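PDB 6YQ4: tannase from Fusobacterium nucleatum subsp. nucleatum ATCC 25586, which acts on gallotannins as a detoxifying enzyme, probably by hydrolysing their galloyl ester bonds with an alpha/beta-hydrolase-type domain, and binds magnesium. Local coordinates for residues A[144-149]-A[158-163]; A[297-302]-A[448-453]; A[366-371]-A[419-424]. All coordinates share one frame; numbering follows the deposited sequence.

Interaction 1 (A[144-149]-A[158-163])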
ATOM      1  N   ARG A 144       6.469  17.891   0.806  1.00 34.90           N
ATOM      2  CA  ARG A 144       6.814  19.251   0.415  1.00 37.87           C
ATOM      3  C   ARG A 144       7.307  20.049   1.615  1.00 40.27           C
ATOM      4  O   ARG A 144       8.274  20.813   1.508  1.00 41.77           O
ATOM      5  CB  ARG A 144       5.604  19.907  -0.251  1.00 28.90           C
ATOM      6  CG  ARG A 144       5.197  19.174  -1.512  1.00 28.63           C
ATOM      7  CD  ARG A 144       4.057  19.832  -2.241  1.00 33.51           C
ATOM      8  NE  ARG A 144       3.932  19.339  -3.609  1.00 37.52           N
ATOM      9  CZ  ARG A 144       4.292  20.026  -4.687  1.00 33.68           C
ATOM     10  NH1 ARG A 144       4.802  21.245  -4.574  1.00 39.60           N
ATOM     11  NH2 ARG A 144       4.124  19.498  -5.883  1.00 32.59           N
ATOM     12  N   TYR A 145       6.670  19.853   2.774  1.00 29.23           N
ATOM     13  CA  TYR A 145       7.153  20.427   4.026  1.00 33.36           C
ATOM     14  C   TYR A 145       8.584  19.996   4.322  1.00 39.60           C
ATOM     15  O   TYR A 145       9.414  20.816   4.733  1.00 47.21           O
ATOM     16  CB  TYR A 145       6.225  20.014   5.173  1.00 36.07           C
ATOM     17  CG  TYR A 145       6.645  20.515   6.533  1.00 39.64           C
ATOM     18  CD1 TYR A 145       6.080  21.674   7.072  1.00 36.45           C
ATOM     19  CD2 TYR A 145       7.595  19.826   7.285  1.00 34.63           C
ATOM     20  CE1 TYR A 145       6.462  22.140   8.300  1.00 33.02           C
ATOM     21  CE2 TYR A 145       7.980  20.284   8.522  1.00 39.69           C
ATOM     22  CZ  TYR A 145       7.409  21.443   9.030  1.00 40.84           C
ATOM     23  OH  TYR A 145       7.804  21.903  10.264  1.00 37.92           O
ATOM     24  N   LEU A 146       8.886  18.708   4.145  1.00 39.20           N
ATOM     25  CA  LEU A 146      10.252  18.229   4.353  1.00 36.87           C
ATOM     26  C   LEU A 146      11.248  18.941   3.452  1.00 39.39           C
ATOM     27  O   LEU A 146      12.330  19.325   3.912  1.00 45.33           O
ATOM     28  CB  LEU A 146      10.327  16.728   4.125  1.00 34.07           C
ATOM     29  CG  LEU A 146       9.515  15.894   5.111  1.00 27.47           C
ATOM     30  CD1 LEU A 146       9.829  14.416   4.900  1.00 27.45           C
ATOM     31  CD2 LEU A 146       9.819  16.318   6.519  1.00 27.68           C
ATOM     32  N   TYR A 147      10.911  19.125   2.165  1.00 36.79           N
ATOM     33  CA  TYR A 147      11.837  19.803   1.248  1.00 31.46           C
ATOM     34  C   TYR A 147      12.014  21.269   1.616  1.00 38.72           C
ATOM     35  O   TYR A 147      13.140  21.779   1.630  1.00 35.99           O
ATOM     36  CB  TYR A 147      11.350  19.682  -0.202  1.00 31.04           C
ATOM     37  CG  TYR A 147      11.761  18.380  -0.857  1.00 32.13           C
ATOM     38  CD1 TYR A 147      13.101  18.119  -1.160  1.00 30.59           C
ATOM     39  CD2 TYR A 147      10.820  17.399  -1.150  1.00 33.54           C
ATOM     40  CE1 TYR A 147      13.485  16.917  -1.752  1.00 31.68           C
ATOM     41  CE2 TYR A 147      11.192  16.195  -1.747  1.00 39.50           C
ATOM     42  CZ  TYR A 147      12.523  15.957  -2.043  1.00 37.63           C
ATOM     43  OH  TYR A 147      12.872  14.760  -2.625  1.00 34.96           O
ATOM     44  N   LEU A 148      10.907  21.962   1.920  1.00 43.64           N
ATOM     45  CA  LEU A 148      10.969  23.373   2.291  1.00 39.29           C
ATOM     46  C   LEU A 148      11.890  23.614   3.479  1.00 41.88           C
ATOM     47  O   LEU A 148      12.550  24.658   3.553  1.00 46.45           O
ATOM     48  CB  LEU A 148       9.562  23.886   2.596  1.00 41.19           C
ATOM     49  CG  LEU A 148       9.464  25.399   2.842  1.00 49.30           C
ATOM     50  CD1 LEU A 148       8.555  26.091   1.847  1.00 60.39           C
ATOM     51  CD2 LEU A 148       8.973  25.662   4.248  1.00 41.95           C
ATOM     52  N   ASN A 149      11.962  22.666   4.410  1.00 45.21           N
ATOM     53  CA  ASN A 149      12.754  22.821   5.623  1.00 45.17           C
ATOM     54  C   ASN A 149      14.035  22.016   5.597  1.00 44.28           C
ATOM     55  O   ASN A 149      14.621  21.791   6.658  1.00 49.74           O
ATOM     56  CB  ASN A 149      11.951  22.400   6.848  1.00 47.98           C
ATOM     57  CG  ASN A 149      10.823  23.321   7.138  1.00 46.38           C
ATOM     58  OD1 ASN A 149      11.027  24.428   7.622  1.00 48.52           O
ATOM     59  ND2 ASN A 149       9.614  22.873   6.860  1.00 47.42           N
ATOM     60  N   ASN A 158      16.547  14.635   0.004  1.00 48.83           N
ATOM     61  CA  ASN A 158      16.704  13.915  -1.252  1.00 43.76           C
ATOM     62  C   ASN A 158      16.723  12.417  -1.067  1.00 43.81           C
ATOM     63  O   ASN A 158      16.909  11.692  -2.051  1.00 48.36           O
ATOM     64  CB  ASN A 158      17.987  14.347  -1.944  1.00 42.21           C
ATOM     65  CG  ASN A 158      17.981  15.800  -2.272  1.00 48.37           C
ATOM     66  OD1 ASN A 158      17.153  16.255  -3.060  1.00 50.87           O
ATOM     67  ND2 ASN A 158      18.891  16.554  -1.666  1.00 52.10           N
ATOM     68  N   LYS A 159      16.556  11.941   0.168  1.00 41.12           N
ATOM     69  CA  LYS A 159      16.587  10.518   0.466  1.00 40.04           C
ATOM     70  C   LYS A 159      15.435  10.159   1.404  1.00 34.38           C
ATOM     71  O   LYS A 159      15.622   9.691   2.528  1.00 26.33           O
ATOM     72  CB  LYS A 159      17.948  10.119   1.027  1.00 40.86           C
ATOM     73  CG  LYS A 159      19.034  10.236  -0.014  1.00 37.17           C
ATOM     74  CD  LYS A 159      20.189   9.334   0.265  1.00 41.54           C
ATOM     75  CE  LYS A 159      21.449   9.934  -0.343  1.00 45.45           C
ATOM     76  NZ  LYS A 159      22.179   8.924  -1.145  1.00 53.00           N
ATOM     77  N   ILE A 160      14.220  10.383   0.911  1.00 25.38           N
ATOM     78  CA  ILE A 160      13.000  10.033   1.624  1.00 29.83           C
ATOM     79  C   ILE A 160      12.607   8.615   1.228  1.00 31.26           C
ATOM     80  O   ILE A 160      12.383   8.337   0.046  1.00 30.07           O
ATOM     81  CB  ILE A 160      11.870  11.027   1.307  1.00 28.07           C
ATOM     82  CG1 ILE A 160      12.157  12.400   1.927  1.00 34.01           C
ATOM     83  CG2 ILE A 160      10.542  10.502   1.817  1.00 31.19           C
ATOM     84  CD1 ILE A 160      11.155  13.472   1.513  1.00 25.27           C
ATOM     85  N   ILE A 161      12.508   7.719   2.206  1.00 32.57           N
ATOM     86  CA  ILE A 161      12.024   6.362   1.962  1.00 30.57           C
ATOM     87  C   ILE A 161      10.626   6.256   2.546  1.00 32.30           C
ATOM     88  O   ILE A 161      10.444   6.303   3.771  1.00 39.96           O
ATOM     89  CB  ILE A 161      12.943   5.284   2.550  1.00 27.21           C
ATOM     90  CG1 ILE A 161      14.387   5.514   2.093  1.00 33.06           C
ATOM     91  CG2 ILE A 161      12.423   3.865   2.149  1.00 21.56           C
ATOM     92  CD1 ILE A 161      15.224   6.320   3.064  1.00 31.76           C
ATOM     93  N   SER A 162       9.645   6.099   1.665  1.00 22.44           N
ATOM     94  CA  SER A 162       8.266   5.865   2.057  1.00 26.18           C
ATOM     95  C   SER A 162       8.064   4.427   2.520  1.00 32.37           C
ATOM     96  O   SER A 162       8.675   3.503   1.971  1.00 34.11           O
ATOM     97  CB  SER A 162       7.355   6.153   0.869  1.00 26.50           C
ATOM     98  OG  SER A 162       6.013   6.319   1.254  1.00 36.11           O
ATOM     99  N   ASN A 163       7.185   4.242   3.519  1.00 23.63           N
ATOM    100  CA  ASN A 163       6.723   2.924   3.957  1.00 19.00           C
ATOM    101  C   ASN A 163       5.216   2.948   4.253  1.00 22.39           C
ATOM    102  O   ASN A 163       4.658   3.960   4.683  1.00 24.55           O
ATOM    103  CB  ASN A 163       7.493   2.446   5.201  1.00 18.90           C
ATOM    104  CG  ASN A 163       7.346   0.945   5.445  1.00 30.51           C
ATOM    105  OD1 ASN A 163       7.380   0.140   4.507  1.00 26.36           O
ATOM    106  ND2 ASN A 163       7.180   0.560   6.714  1.00 26.85           N
TER
HETATM  107  O   HOH W   1      13.555  11.937  -1.385  1.00 24.15           O
HETATM  108  O   HOH W   2      14.220  12.169  -4.027  1.00 40.20           O
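At a beta-alpha-beta crossover of the alpha/beta-hydrolase-type core, L146 and Y147 on the last turn of helix 134-148 meet I160 of strand 160-163 and N158, two residues before it in the chain. The loop between the two segments contains D150, M153 and G155, which bind the magnesium ion. The apolar part of the contact centres on I160, whose CD1 reaches between the two helix residues. This methyl lies 3.8 Å from CD1 of L146 and 4.2 Å from CE2 of the Y147 ring, which it approaches obliquely. With CG1 of I160 turned beside the backbone N (chi1 -70°) and the chain extended beyond it, CD1 becomes the leading atom of the side chain. On the far side of the same ring, N158 OD1 sits at the edge and in the ring plane, 4.0 Å from CE1 of Y147; the amide and ring planes are 58° apart. N158 ND2 is bonded to D156 OD1. The phenol oxygen of Y147 is hydrogen-bonded to the backbone O of D199 and also accepts from two waters. One of these waters accepts from I160 N at 2.9 Å, making a bridge from the helix side chain to the strand backbone. The other gives a weak bond to N158 O. The methyl contact between L146 and I160 is buried, whereas the tyrosine hydroxyl is joined to the other segment through water. Helix 134-148 links the parallel strands 110-114 and 160-163 across strand 73-76; L146 and I160 both also touch F75 of that middle strand, while R144 makes a salt bridge with D198.

Interaction 2 (A[297-302]-A[448-453])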
ATOM      1  N   GLY A 297      -1.714 -18.858 -20.072  1.00 38.33           N
ATOM      2  CA  GLY A 297      -0.666 -18.297 -20.899  1.00 27.54           C
ATOM      3  C   GLY A 297       0.496 -17.883 -20.026  1.00 35.33           C
ATOM      4  O   GLY A 297       0.543 -18.207 -18.838  1.00 37.39           O
ATOM      5  N   SER A 298       1.430 -17.125 -20.604  1.00 31.74           N
ATOM      6  CA  SER A 298       2.703 -16.909 -19.924  1.00 28.55           C
ATOM      7  C   SER A 298       2.547 -16.136 -18.625  1.00 33.92           C
ATOM      8  O   SER A 298       3.370 -16.304 -17.714  1.00 36.91           O
ATOM      9  CB  SER A 298       3.676 -16.185 -20.846  1.00 28.42           C
ATOM     10  OG  SER A 298       3.053 -15.042 -21.401  1.00 40.81           O
ATOM     11  N   PHE A 299       1.521 -15.275 -18.513  1.00 26.74           N
ATOM     12  CA  PHE A 299       1.410 -14.484 -17.292  1.00 23.08           C
ATOM     13  C   PHE A 299       1.146 -15.374 -16.094  1.00 27.54           C
ATOM     14  O   PHE A 299       1.740 -15.171 -15.028  1.00 29.13           O
ATOM     15  CB  PHE A 299       0.317 -13.419 -17.385  1.00 25.20           C
ATOM     16  CG  PHE A 299       0.142 -12.638 -16.099  1.00 27.63           C
ATOM     17  CD1 PHE A 299       1.105 -11.722 -15.687  1.00 27.11           C
ATOM     18  CD2 PHE A 299      -0.964 -12.852 -15.274  1.00 26.59           C
ATOM     19  CE1 PHE A 299       0.956 -11.003 -14.464  1.00 28.15           C
ATOM     20  CE2 PHE A 299      -1.125 -12.139 -14.070  1.00 24.31           C
ATOM     21  CZ  PHE A 299      -0.167 -11.216 -13.662  1.00 21.32           C
ATOM     22  N   LYS A 300       0.258 -16.363 -16.260  1.00 23.31           N
ATOM     23  CA  LYS A 300       0.003 -17.358 -15.218  1.00 26.20           C
ATOM     24  C   LYS A 300       1.254 -18.176 -14.902  1.00 33.11           C
ATOM     25  O   LYS A 300       1.498 -18.520 -13.737  1.00 34.83           O
ATOM     26  CB  LYS A 300      -1.138 -18.281 -15.662  1.00 34.74           C
ATOM     27  CG  LYS A 300      -1.302 -19.550 -14.811  1.00 40.97           C
ATOM     28  CD  LYS A 300      -2.582 -20.317 -15.140  1.00 32.76           C
ATOM     29  CE  LYS A 300      -3.817 -19.442 -14.940  1.00 38.30           C
ATOM     30  NZ  LYS A 300      -5.093 -20.158 -15.288  1.00 46.39           N
ATOM     31  N   THR A 301       2.060 -18.501 -15.931  1.00 29.96           N
ATOM     32  CA  THR A 301       3.327 -19.201 -15.714  1.00 30.48           C
ATOM     33  C   THR A 301       4.315 -18.320 -14.956  1.00 31.58           C
ATOM     34  O   THR A 301       5.087 -18.806 -14.121  1.00 36.70           O
ATOM     35  CB  THR A 301       3.911 -19.655 -17.064  1.00 38.02           C
ATOM     36  OG1 THR A 301       3.072 -20.664 -17.634  1.00 43.97           O
ATOM     37  CG2 THR A 301       5.332 -20.221 -16.921  1.00 27.93           C
ATOM     38  N   TYR A 302       4.296 -17.016 -15.228  1.00 24.21           N
ATOM     39  CA  TYR A 302       5.096 -16.080 -14.448  1.00 23.54           C
ATOM     40  C   TYR A 302       4.691 -16.098 -12.973  1.00 37.41           C
ATOM     41  O   TYR A 302       5.550 -16.160 -12.082  1.00 34.39           O
ATOM     42  CB  TYR A 302       4.955 -14.670 -15.026  1.00 25.34           C
ATOM     43  CG  TYR A 302       5.637 -13.608 -14.207  1.00 33.59           C
ATOM     44  CD1 TYR A 302       6.998 -13.378 -14.335  1.00 39.75           C
ATOM     45  CD2 TYR A 302       4.932 -12.848 -13.299  1.00 42.73           C
ATOM     46  CE1 TYR A 302       7.625 -12.426 -13.580  1.00 38.37           C
ATOM     47  CE2 TYR A 302       5.558 -11.891 -12.534  1.00 48.09           C
ATOM     48  CZ  TYR A 302       6.899 -11.686 -12.687  1.00 47.07           C
ATOM     49  OH  TYR A 302       7.518 -10.719 -11.937  1.00 65.16           O
ATOM     50  N   SER A 448      -5.531 -10.034  -5.028  1.00 27.95           N
ATOM     51  CA  SER A 448      -4.862 -10.987  -5.895  1.00 32.44           C
ATOM     52  C   SER A 448      -3.356 -10.730  -5.934  1.00 32.53           C
ATOM     53  O   SER A 448      -2.918  -9.587  -6.049  1.00 32.88           O
ATOM     54  CB  SER A 448      -5.449 -10.871  -7.295  1.00 41.58           C
ATOM     55  OG  SER A 448      -5.029 -11.940  -8.099  1.00 54.54           O
ATOM     56  N   LEU A 449      -2.554 -11.799  -5.841  1.00 24.25           N
ATOM     57  CA  LEU A 449      -1.113 -11.649  -6.068  1.00 27.00           C
ATOM     58  C   LEU A 449      -0.809 -11.092  -7.465  1.00 27.14           C
ATOM     59  O   LEU A 449       0.273 -10.538  -7.692  1.00 20.58           O
ATOM     60  CB  LEU A 449      -0.410 -12.997  -5.880  1.00 24.18           C
ATOM     61  CG  LEU A 449       1.098 -13.079  -6.127  1.00 25.20           C
ATOM     62  CD1 LEU A 449       1.862 -12.330  -5.044  1.00 25.59           C
ATOM     63  CD2 LEU A 449       1.545 -14.516  -6.173  1.00 21.56           C
ATOM     64  N   ALA A 450      -1.759 -11.212  -8.391  1.00 29.96           N
ATOM     65  CA  ALA A 450      -1.597 -10.660  -9.728  1.00 24.51           C
ATOM     66  C   ALA A 450      -1.392  -9.153  -9.702  1.00 26.47           C
ATOM     67  O   ALA A 450      -0.737  -8.607 -10.596  1.00 31.77           O
ATOM     68  CB  ALA A 450      -2.821 -11.024 -10.576  1.00 21.53           C
ATOM     69  N   ILE A 451      -1.927  -8.468  -8.691  1.00 26.55           N
ATOM     70  CA  ILE A 451      -1.982  -7.006  -8.668  1.00 18.18           C
ATOM     71  C   ILE A 451      -0.623  -6.438  -8.266  1.00 24.09           C
ATOM     72  O   ILE A 451      -0.091  -5.584  -8.991  1.00 20.99           O
ATOM     73  CB  ILE A 451      -3.101  -6.485  -7.739  1.00 23.47           C
ATOM     74  CG1 ILE A 451      -4.484  -6.721  -8.344  1.00 20.14           C
ATOM     75  CG2 ILE A 451      -2.914  -4.974  -7.486  1.00 21.72           C
ATOM     76  CD1 ILE A 451      -4.846  -5.674  -9.423  1.00 29.84           C
ATOM     77  N   PRO A 452      -0.032  -6.829  -7.127  1.00 24.90           N
ATOM     78  CA  PRO A 452       1.336  -6.365  -6.856  1.00 16.36           C
ATOM     79  C   PRO A 452       2.345  -6.862  -7.885  1.00 27.06           C
ATOM     80  O   PRO A 452       3.277  -6.114  -8.222  1.00 27.93           O
ATOM     81  CB  PRO A 452       1.645  -6.909  -5.442  1.00 21.68           C
ATOM     82  CG  PRO A 452       0.664  -8.049  -5.214  1.00 18.98           C
ATOM     83  CD  PRO A 452      -0.574  -7.629  -6.001  1.00 18.01           C
ATOM     84  N   ALA A 453       2.181  -8.087  -8.405  1.00 23.26           N
ATOM     85  CA  ALA A 453       3.048  -8.557  -9.500  1.00 24.81           C
ATOM     86  C   ALA A 453       2.990  -7.624 -10.704  1.00 32.63           C
ATOM     87  O   ALA A 453       4.035  -7.284 -11.288  1.00 34.23           O
ATOM     88  CB  ALA A 453       2.658  -9.971  -9.950  1.00 18.14           C
TER
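The contact between 297-302 and 448-453, on helices 298-316 and 450-461, is mainly apolar: F299 meets A450 and Y302 meets A453. Each aromatic ring presents an edge to an alanine methyl lying near its plane. CE2 of F299 stands 4.0 Å from A450 CB, and the neighbouring CZ is 4.1 Å from A450 O, so the ring end reaches both the methyl and the backbone of that residue. F299 has CG anti to its N (chi1 177°), which carries the ring out from the helix across to the other one. One turn on, CE2 of Y302 lies 4.3 Å from A453 CB. The same three-residue step on both helices pairs the two rings with the two small residues.

No hydrogen bond crosses the contact; polar bonds lie within each segment. G297 is the N-cap of its helix, and T301 N bonds to G297 O at 3.3 Å. At the turn leading into the other helix, S448 OG accepts a weak capping bond from A450 N, at 3.4 Å and 154°, and has a second weak partner in A218 O.

Around this pairing, F299 also packs on F272 and L276 of helix 259-279 and on I454 and L457 farther along helix 450-461, while A450 touches W221 and M222 of helix 212-223.

Interaction 3 (A[366-371]-A[419-424])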
ATOM      1  N   ASN A 366     -15.321   1.284  -2.283  1.00 23.48           N
ATOM      2  CA  ASN A 366     -16.531   2.065  -2.572  1.00 27.87           C
ATOM      3  C   ASN A 366     -16.587   3.332  -1.726  1.00 27.93           C
ATOM      4  O   ASN A 366     -16.877   4.421  -2.227  1.00 27.63           O
ATOM      5  CB  ASN A 366     -17.771   1.238  -2.272  1.00 25.07           C
ATOM      6  CG  ASN A 366     -18.022   0.158  -3.277  1.00 32.92           C
ATOM      7  OD1 ASN A 366     -18.297  -0.986  -2.895  1.00 30.86           O
ATOM      8  ND2 ASN A 366     -17.998   0.510  -4.569  1.00 26.10           N
ATOM      9  N   ASN A 367     -16.342   3.186  -0.414  1.00 34.01           N
ATOM     10  CA  ASN A 367     -16.389   4.314   0.503  1.00 25.20           C
ATOM     11  C   ASN A 367     -15.276   5.322   0.227  1.00 30.34           C
ATOM     12  O   ASN A 367     -15.481   6.520   0.452  1.00 25.47           O
ATOM     13  CB  ASN A 367     -16.312   3.800   1.938  1.00 25.18           C
ATOM     14  CG  ASN A 367     -16.632   4.859   2.944  1.00 26.22           C
ATOM     15  OD1 ASN A 367     -15.742   5.511   3.462  1.00 26.62           O
ATOM     16  ND2 ASN A 367     -17.913   5.067   3.201  1.00 27.68           N
ATOM     17  N   LEU A 368     -14.098   4.866  -0.256  1.00 23.33           N
ATOM     18  CA  LEU A 368     -13.015   5.797  -0.605  1.00 22.90           C
ATOM     19  C   LEU A 368     -13.414   6.725  -1.750  1.00 24.86           C
ATOM     20  O   LEU A 368     -13.004   7.893  -1.763  1.00 25.44           O
ATOM     21  CB  LEU A 368     -11.725   5.034  -0.971  1.00 21.55           C
ATOM     22  CG  LEU A 368     -10.583   5.724  -1.768  1.00 23.15           C
ATOM     23  CD1 LEU A 368      -9.911   6.795  -0.930  1.00 21.30           C
ATOM     24  CD2 LEU A 368      -9.508   4.712  -2.332  1.00 19.96           C
ATOM     25  N   PHE A 369     -14.231   6.243  -2.690  1.00 24.02           N
ATOM     26  CA  PHE A 369     -14.598   6.993  -3.885  1.00 24.82           C
ATOM     27  C   PHE A 369     -15.929   7.729  -3.754  1.00 36.62           C
ATOM     28  O   PHE A 369     -16.460   8.201  -4.763  1.00 43.77           O
ATOM     29  CB  PHE A 369     -14.627   6.065  -5.111  1.00 24.77           C
ATOM     30  CG  PHE A 369     -13.244   5.693  -5.611  1.00 23.16           C
ATOM     31  CD1 PHE A 369     -12.368   6.669  -6.041  1.00 23.13           C
ATOM     32  CD2 PHE A 369     -12.811   4.385  -5.583  1.00 22.17           C
ATOM     33  CE1 PHE A 369     -11.105   6.350  -6.452  1.00 22.14           C
ATOM     34  CE2 PHE A 369     -11.553   4.043  -6.022  1.00 27.75           C
ATOM     35  CZ  PHE A 369     -10.690   5.030  -6.451  1.00 25.41           C
ATOM     36  N   GLY A 370     -16.476   7.856  -2.549  1.00 27.03           N
ATOM     37  CA  GLY A 370     -17.481   8.885  -2.333  1.00 31.28           C
ATOM     38  C   GLY A 370     -16.896  10.275  -2.534  1.00 32.77           C
ATOM     39  O   GLY A 370     -15.710  10.400  -2.867  1.00 38.96           O
ATOM     40  N   ASP A 371     -17.698  11.320  -2.368  1.00 30.85           N
ATOM     41  CA  ASP A 371     -17.190  12.685  -2.434  1.00 36.75           C
ATOM     42  C   ASP A 371     -17.844  13.499  -1.316  1.00 38.90           C
ATOM     43  O   ASP A 371     -18.419  12.945  -0.371  1.00 39.35           O
ATOM     44  CB  ASP A 371     -17.392  13.267  -3.848  1.00 46.21           C
ATOM     45  CG  ASP A 371     -18.863  13.366  -4.257  1.00 53.71           C
ATOM     46  OD1 ASP A 371     -19.745  13.228  -3.386  1.00 54.28           O
ATOM     47  OD2 ASP A 371     -19.143  13.583  -5.466  1.00 49.71           O
ATOM     48  N   LYS A 419      -8.099   7.860 -11.518  1.00 28.24           N
ATOM     49  CA  LYS A 419      -6.727   7.911 -12.019  1.00 33.44           C
ATOM     50  C   LYS A 419      -5.745   8.286 -10.917  1.00 33.28           C
ATOM     51  O   LYS A 419      -4.730   7.602 -10.708  1.00 28.76           O
ATOM     52  CB  LYS A 419      -6.617   8.908 -13.166  1.00 32.08           C
ATOM     53  CG  LYS A 419      -5.208   8.964 -13.708  1.00 32.41           C
ATOM     54  CD  LYS A 419      -4.945  10.203 -14.587  1.00 33.08           C
ATOM     55  CE  LYS A 419      -3.431  10.441 -14.706  1.00 33.13           C
ATOM     56  NZ  LYS A 419      -3.088  11.410 -15.750  1.00 26.28           N
ATOM     57  N   MET A 420      -6.042   9.367 -10.189  1.00 32.12           N
ATOM     58  CA  MET A 420      -5.118   9.882  -9.181  1.00 29.21           C
ATOM     59  C   MET A 420      -4.831   8.902  -8.056  1.00 28.64           C
ATOM     60  O   MET A 420      -3.890   9.148  -7.282  1.00 20.75           O
ATOM     61  CB  MET A 420      -5.651  11.171  -8.575  1.00 29.62           C
ATOM     62  CG  MET A 420      -5.359  12.404  -9.413  1.00 40.33           C
ATOM     63  SD  MET A 420      -5.976  13.888  -8.583  1.00 43.54           S
ATOM     64  CE  MET A 420      -7.592  13.937  -9.305  1.00 35.90           C
ATOM     65  N   MET A 421      -5.618   7.829  -7.915  1.00 21.73           N
ATOM     66  CA  MET A 421      -5.371   6.842  -6.872  1.00 25.24           C
ATOM     67  C   MET A 421      -4.596   5.645  -7.382  1.00 27.71           C
ATOM     68  O   MET A 421      -4.296   4.751  -6.584  1.00 22.56           O
ATOM     69  CB  MET A 421      -6.686   6.346  -6.235  1.00 27.90           C
ATOM     70  CG  MET A 421      -7.514   7.408  -5.543  1.00 26.88           C
ATOM     71  SD  MET A 421      -6.561   8.275  -4.291  1.00 32.17           S
ATOM     72  CE  MET A 421      -5.852   6.921  -3.296  1.00 20.47           C
ATOM     73  N   ASN A 422      -4.280   5.597  -8.679  1.00 27.92           N
ATOM     74  CA  ASN A 422      -3.710   4.393  -9.286  1.00 24.76           C
ATOM     75  C   ASN A 422      -2.299   4.609  -9.823  1.00 24.17           C
ATOM     76  O   ASN A 422      -2.128   5.265 -10.867  1.00 27.06           O
ATOM     77  CB  ASN A 422      -4.610   3.884 -10.405  1.00 22.89           C
ATOM     78  CG  ASN A 422      -4.166   2.521 -10.914  1.00 27.68           C
ATOM     79  OD1 ASN A 422      -3.191   1.952 -10.416  1.00 26.77           O
ATOM     80  ND2 ASN A 422      -4.884   1.986 -11.890  1.00 28.89           N
ATOM     81  N   PRO A 423      -1.267   4.069  -9.172  1.00 28.86           N
ATOM     82  CA  PRO A 423       0.105   4.258  -9.670  1.00 24.31           C
ATOM     83  C   PRO A 423       0.308   3.804 -11.110  1.00 21.21           C
ATOM     84  O   PRO A 423       1.214   4.324 -11.778  1.00 26.92           O
ATOM     85  CB  PRO A 423       0.955   3.407  -8.715  1.00 27.88           C
ATOM     86  CG  PRO A 423       0.180   3.147  -7.589  1.00 17.30           C
ATOM     87  CD  PRO A 423      -1.293   3.252  -7.957  1.00 34.22           C
ATOM     88  N   MET A 424      -0.519   2.881 -11.612  1.00 20.33           N
ATOM     89  CA  MET A 424      -0.349   2.383 -12.981  1.00 32.13           C
ATOM     90  C   MET A 424      -0.344   3.504 -14.017  1.00 34.66           C
ATOM     91  O   MET A 424       0.434   3.459 -14.976  1.00 34.52           O
ATOM     92  CB  MET A 424      -1.435   1.370 -13.317  1.00 19.84           C
ATOM     93  CG  MET A 424      -1.362   0.115 -12.475  1.00 28.79           C
ATOM     94  SD  MET A 424       0.218  -0.740 -12.622  1.00 32.90           S
ATOM     95  CE  MET A 424       0.042  -1.334 -14.288  1.00 33.91           C
TER
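F369, the first residue to leave helical geometry after helix 364-368, lies nearest M421, which follows helix 415-420 in the chain, their CA atoms 9.7 Å apart. The two side chains run antiparallel alongside each other. M421 CG lies 3.9 Å from F369 CE1 and 4.1 Å from CZ, coming at the ring obliquely. The methionine chain then folds back through chi2 -55° and chi3 -51°, which brings its CE to 4.4 Å from CD2 of L368. That same CD2 sits over one face of the F369 ring, offset toward its rim, so leucine, phenylalanine and methionine form one buried apolar cluster. On the backbone, N422 N bonds to K419 O. N422 OD1 then accepts from M424 N at 3.1 Å, with the donor well above the carbonyl plane, while its ND2 is held by E213 OE2 and N211 OD1. M421 also packs on L171 and L174 of helix 167-177. The hydrogen bond from M424 N to N422 OD1 is that of an Asx turn, here leading into the 3-10 segment that starts at P423, within the long insert between strands 202-206 and 435-439.

Interaction 1 ties a crossover helix to the central sheet, whereas interactions 2 and 3 both involve the long insert between strands 202-206 and 435-439. Interaction 2 sets an insert helix against helix 450-461 beside the sheet; interaction 3 joins two parts of the insert itself. These two are largely buried, with no hydrogen bond across either interface, and aromatic rings meet alanine methyls in one and a bent methionine in the other. Interaction 1 is only partly buried and adds bridging water to its methyl contacts. Interactions 2 and 3 come within about 6 Å at their nearest atoms and both have helix 212-223 as a neighbour; the centre of interaction 1 is about 33 Å from that of interaction 2.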